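Local structure of structure-specific endonuclease subunit SLX4 (Thielavia terrestris, 6SEI) at residues A58-S62 against G63-R67; R21-T24 against Q25-T29. The protein probably serves as the regulatory subunit of the SLX1-SLX4 endonuclease, which cuts branched DNA during repair and recombination, this chain being its C-terminal part. All coordinates share one frame; numbering follows the deposited sequence.

Contact 1: A58-S62 against G63-R67; sequences AWLNS and GQLDR. With CA (calcium ion), chain H.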
loop_
_atom_site.group_PDB
_atom_site.type_symbol
_atom_site.label_atom_id
_atom_site.label_comp_id
_atom_site.label_asym_id
_atom_site.label_seq_id
_atom_site.Cartn_x
_atom_site.Cartn_y
_atom_site.Cartn_z
ATOM N N ALA B 58 17.397 -40.585 -23.777
ATOM C CA ALA B 58 18.024 -41.798 -24.290
ATOM C C ALA B 58 19.371 -41.496 -24.933
ATOM O O ALA B 58 20.317 -42.282 -24.807
ATOM C CB ALA B 58 17.094 -42.482 -25.293
ATOM N N TRP B 59 19.479 -40.352 -25.615
ATOM C CA TRP B 59 20.718 -40.004 -26.304
ATOM C C TRP B 59 21.858 -39.761 -25.321
ATOM O O TRP B 59 23.005 -40.134 -25.589
ATOM C CB TRP B 59 20.492 -38.774 -27.181
ATOM C CG TRP B 59 21.692 -38.346 -27.965
ATOM C CD1 TRP B 59 22.162 -38.907 -29.116
ATOM C CD2 TRP B 59 22.570 -37.252 -27.664
ATOM N NE1 TRP B 59 23.282 -38.235 -29.550
ATOM C CE2 TRP B 59 23.553 -37.215 -28.676
ATOM C CE3 TRP B 59 22.623 -36.303 -26.639
ATOM C CZ2 TRP B 59 24.574 -36.267 -28.692
ATOM C CZ3 TRP B 59 23.641 -35.362 -26.656
ATOM C CH2 TRP B 59 24.599 -35.349 -27.679
ATOM N N LEU B 60 21.561 -39.134 -24.180
ATOM C CA LEU B 60 22.603 -38.850 -23.198
ATOM C C LEU B 60 23.126 -40.124 -22.545
ATOM O O LEU B 60 24.314 -40.208 -22.214
ATOM C CB LEU B 60 22.072 -37.890 -22.134
ATOM C CG LEU B 60 21.743 -36.463 -22.578
ATOM C CD1 LEU B 60 20.725 -35.833 -21.642
ATOM C CD2 LEU B 60 23.000 -35.610 -22.647
ATOM N N ASN B 61 22.265 -41.119 -22.355
ATOM C CA ASN B 61 22.653 -42.366 -21.714
ATOM C C ASN B 61 23.197 -43.395 -22.694
ATOM O O ASN B 61 23.532 -44.508 -22.276
ATOM C CB ASN B 61 21.463 -42.958 -20.953
ATOM C CG ASN B 61 20.962 -42.043 -19.857
ATOM O OD1 ASN B 61 21.751 -41.426 -19.141
ATOM N ND2 ASN B 61 19.644 -41.949 -19.721
ATOM N N SER B 62 23.291 -43.056 -23.982
ATOM C CA SER B 62 23.812 -43.953 -25.005
ATOM C C SER B 62 25.279 -43.677 -25.326
ATOM O O SER B 62 25.709 -43.860 -26.470
ATOM C CB SER B 62 22.968 -43.856 -26.276
ATOM O OG SER B 62 21.662 -44.357 -26.067
ATOM N N GLY B 63 26.051 -43.234 -24.340
ATOM C CA GLY B 63 27.468 -42.967 -24.509
ATOM C C GLY B 63 27.874 -41.524 -24.305
ATOM O O GLY B 63 29.071 -41.253 -24.143
ATOM N N GLN B 64 26.929 -40.584 -24.286
ATOM C CA GLN B 64 27.285 -39.169 -24.257
ATOM C C GLN B 64 27.825 -38.753 -22.895
ATOM O O GLN B 64 28.879 -38.111 -22.803
ATOM C CB GLN B 64 26.073 -38.324 -24.635
ATOM C CG GLN B 64 26.082 -37.864 -26.068
ATOM C CD GLN B 64 26.554 -38.932 -27.033
ATOM O OE1 GLN B 64 27.659 -38.850 -27.579
ATOM N NE2 GLN B 64 25.719 -39.943 -27.251
ATOM N N LEU B 65 27.101 -39.086 -21.821
ATOM C CA LEU B 65 27.579 -38.754 -20.483
ATOM C C LEU B 65 28.907 -39.438 -20.198
ATOM O O LEU B 65 29.812 -38.836 -19.609
ATOM C CB LEU B 65 26.532 -39.149 -19.440
ATOM C CG LEU B 65 25.184 -38.432 -19.536
ATOM C CD1 LEU B 65 24.151 -39.089 -18.637
ATOM C CD2 LEU B 65 25.341 -36.960 -19.190
ATOM N N ASP B 66 29.039 -40.699 -20.618
ATOM C CA ASP B 66 30.306 -41.411 -20.480
ATOM C C ASP B 66 31.412 -40.713 -21.260
ATOM O O ASP B 66 32.569 -40.686 -20.825
ATOM C CB ASP B 66 30.133 -42.853 -20.960
ATOM C CG ASP B 66 31.264 -43.758 -20.521
ATOM O OD1 ASP B 66 31.986 -43.399 -19.565
ATOM O OD2 ASP B 66 31.429 -44.832 -21.138
ATOM N N ARG B 67 31.072 -40.142 -22.416
ATOM C CA ARG B 67 32.061 -39.445 -23.230
ATOM C C ARG B 67 32.658 -38.260 -22.481
ATOM O O ARG B 67 33.879 -38.070 -22.466
ATOM C CB ARG B 67 31.416 -38.986 -24.538
ATOM C CG ARG B 67 32.393 -38.573 -25.612
ATOM C CD ARG B 67 31.664 -37.936 -26.777
ATOM N NE ARG B 67 31.346 -36.530 -26.533
ATOM C CZ ARG B 67 30.113 -36.034 -26.512
ATOM N NH1 ARG B 67 29.072 -36.831 -26.717
ATOM N NH2 ARG B 67 29.920 -34.741 -26.287
HETATM CA CA CA H . 33.700 -44.014 -17.727
HETATM O O HOH W 1 26.871 -42.220 -21.370
HETATM O O HOH W 2 32.743 -45.866 -18.795
#
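Trp59 turns its indole away from its own backbone N (chi1 -179°), and Gln64, bent at its second torsion, folds back over that ring. Gln64 CG stands nearly over the centre of the six-membered ring, 3.4 Å from its centroid, in a CH-pi contact. Beyond it the amide continues across the same ring system, its plane 17° from that of the indole, so the two flat groups are stacked. The amide is anchored too: Gln64 NE2 gives an almost straight hydrogen bond of 3.2 Å to Trp59 O, which lies in the amide plane and so fixes its rotation. An alanine in place of the tryptophan would probably strip Gln64 CG and the amide of their ring face, leaving the side chain held here by the backbone oxygen alone and freer to swing. Alongside, Leu65 N bonds to Leu60 O at 3.0 Å, a five-residue step that marks a pi-type turn where the helix bends. Gly63, with positive phi, occupies this bend; a side chain there would run into the preceding carbonyl. Past the kink, Asp66 N gives its hydrogen to a water at 2.8 Å instead of a carbonyl of the previous turn. The same water is held weakly by Leu60 O and Gly63 N. Asp66 OD1 coordinates the calcium ion at 2.6 Å, with a water and Asp71 as further ligands. The short axes on the two sides of the kink differ by 51°. All of this lies at the C-terminal end of helix 53-67. Leu60 packs on Ile23 and Ala26 of helix 12-29, Trp59 meets the ring of Trp41 at the start of helix 41-46, and Asn61 OD1 accepts from Val74 N in the loop leading to helix 76-85.

Contact 2: R21-T24 against Q25-T29; sequences RYIT and QAVVT
Thr24 and Val28, one turn apart on helix 12-29, lie side by side with their methyls meeting, Thr24 CG2 at 4.1 Å from Val28 CG2. Thr24 chi1 of -53° puts CG2 anti to the backbone N and OG1 beside it, so the methyl branch serves the apolar contact while the hydroxyl is left for polar partners. The same pair is tied by backbone, Val28 N to Thr24 O at 2.8 Å. One residue earlier the pattern repeats: Ile23 CG2 and Val27 CG2 sit 4.4 Å apart, and Val27 N bonds to Ile23 O at 3.0 Å. On the polar side, Arg21 O accepts both Gln25 N, at 3.0 Å, and a water at 3.1 Å that also leans weakly on Gln25 OE1. Further along, Gln25 O takes two donors, Thr29 OG1 at 2.7 Å and Thr29 N at 3.0 Å, which reach it from opposite faces of its carbonyl plane. In the next shell, Thr24 OG1 bonds back to Phe20 O and takes the indole N-H of Trp82 on helix 76-85. Val27 is packed against His42 and Met45 of helix 41-46, whereas Val28 touches His42 and also an apolar side chain of another protein's chain, consistent with this flank lying at the subunit interface. The chemistry is thus divided: the methyls of Ile23, Thr24, Val27 and Val28 make apolar contacts along the helix, while two threonine hydroxyls give their hydrogens to carbonyls one turn back. Each also accepts from an outside donor, Trp82 NE1 for Thr24 and Arg67 NH2 for Thr29, so both hydroxyls link helix 12-29 to another helix.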
loop_
_atom_site.group_PDB
_atom_site.type_symbol
_atom_site.label_atom_id
_atom_site.label_comp_id
_atom_site.label_asym_id
_atom_site.label_seq_id
_atom_site.Cartn_x
_atom_site.Cartn_y
_atom_site.Cartn_z
ATOM N N ARG B 21 26.157 -29.690 -15.429
ATOM C CA ARG B 21 27.348 -29.324 -16.190
ATOM C C ARG B 21 27.773 -30.454 -17.119
ATOM O O ARG B 21 28.260 -30.204 -18.227
ATOM C CB ARG B 21 28.491 -28.954 -15.244
ATOM C CG ARG B 21 28.436 -27.527 -14.724
ATOM C CD ARG B 21 29.770 -27.110 -14.118
ATOM N NE ARG B 21 29.734 -27.084 -12.657
ATOM C CZ ARG B 21 29.708 -25.971 -11.928
ATOM N NH1 ARG B 21 29.676 -26.041 -10.602
ATOM N NH2 ARG B 21 29.711 -24.786 -12.526
ATOM N N TYR B 22 27.592 -31.706 -16.682
ATOM C CA TYR B 22 27.891 -32.847 -17.542
ATOM C C TYR B 22 26.908 -32.937 -18.702
ATOM O O TYR B 22 27.296 -33.291 -19.821
ATOM C CB TYR B 22 27.870 -34.141 -16.731
ATOM C CG TYR B 22 29.134 -34.413 -15.948
ATOM C CD1 TYR B 22 30.350 -34.592 -16.593
ATOM C CD2 TYR B 22 29.106 -34.502 -14.564
ATOM C CE1 TYR B 22 31.506 -34.844 -15.878
ATOM C CE2 TYR B 22 30.256 -34.755 -13.840
ATOM C CZ TYR B 22 31.452 -34.925 -14.500
ATOM O OH TYR B 22 32.595 -35.176 -13.777
ATOM N N ILE B 23 25.631 -32.636 -18.455
ATOM C CA ILE B 23 24.651 -32.651 -19.536
ATOM C C ILE B 23 24.939 -31.533 -20.528
ATOM O O ILE B 23 24.897 -31.739 -21.748
ATOM C CB ILE B 23 23.221 -32.545 -18.975
ATOM C CG1 ILE B 23 22.938 -33.674 -17.987
ATOM C CG2 ILE B 23 22.204 -32.567 -20.105
ATOM C CD1 ILE B 23 21.651 -33.487 -17.228
ATOM N N THR B 24 25.230 -30.334 -20.023
ATOM C CA THR B 24 25.555 -29.214 -20.900
ATOM C C THR B 24 26.732 -29.556 -21.802
ATOM O O THR B 24 26.640 -29.444 -23.029
ATOM C CB THR B 24 25.856 -27.968 -20.065
ATOM O OG1 THR B 24 24.768 -27.732 -19.162
ATOM C CG2 THR B 24 26.040 -26.749 -20.961
ATOM N N GLN B 25 27.843 -30.003 -21.210
ATOM C CA GLN B 25 29.021 -30.325 -22.007
ATOM C C GLN B 25 28.727 -31.437 -23.006
ATOM O O GLN B 25 29.210 -31.400 -24.143
ATOM C CB GLN B 25 30.182 -30.711 -21.095
ATOM C CG GLN B 25 31.542 -30.291 -21.625
ATOM C CD GLN B 25 31.872 -28.835 -21.316
ATOM O OE1 GLN B 25 31.179 -27.913 -21.760
ATOM N NE2 GLN B 25 32.937 -28.622 -20.546
ATOM N N ALA B 26 27.920 -32.424 -22.610
ATOM C CA ALA B 26 27.569 -33.503 -23.528
ATOM C C ALA B 26 26.839 -32.964 -24.753
ATOM O O ALA B 26 27.193 -33.286 -25.894
ATOM C CB ALA B 26 26.721 -34.552 -22.805
ATOM N N VAL B 27 25.817 -32.133 -24.531
ATOM C CA VAL B 27 25.067 -31.542 -25.636
ATOM C C VAL B 27 25.965 -30.627 -26.463
ATOM O O VAL B 27 26.009 -30.714 -27.694
ATOM C CB VAL B 27 23.840 -30.782 -25.098
ATOM C CG1 VAL B 27 23.085 -30.105 -26.231
ATOM C CG2 VAL B 27 22.925 -31.713 -24.318
ATOM N N VAL B 28 26.712 -29.752 -25.788
ATOM C CA VAL B 28 27.379 -28.640 -26.456
ATOM C C VAL B 28 28.545 -29.111 -27.322
ATOM O O VAL B 28 28.787 -28.557 -28.403
ATOM C CB VAL B 28 27.823 -27.613 -25.395
ATOM C CG1 VAL B 28 29.011 -26.804 -25.866
ATOM C CG2 VAL B 28 26.666 -26.700 -25.038
ATOM N N THR B 29 29.276 -30.135 -26.884
ATOM C CA THR B 29 30.505 -30.546 -27.551
ATOM C C THR B 29 30.298 -31.651 -28.582
ATOM O O THR B 29 31.272 -32.081 -29.209
ATOM C CB THR B 29 31.542 -30.999 -26.518
ATOM O OG1 THR B 29 31.081 -32.185 -25.861
ATOM C CG2 THR B 29 31.777 -29.909 -25.485
HETATM O O HOH W 3 29.369 -27.424 -18.850
#

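How the contacts relate
The two contacts lie in series within the Slx4 endonuclease family region: contact 2 comes first, in the C-terminal half of helix 12-29, and contact 1 follows at the kinked end of helix 53-67, with helix 41-46 and strand 51-52 between them. Their centres are about 10 Å apart, and they touch directly. Near Ala26 the meeting is mixed: its CB packs against Leu60 CD2 at 3.9 Å, and its carbonyl oxygen probably accepts from Arg67 NH2 at 3.1 Å. Together they join two helices of this compact helical domain, with the calcium site on the contact 1 side and the flank facing another protein on the contact 2 side.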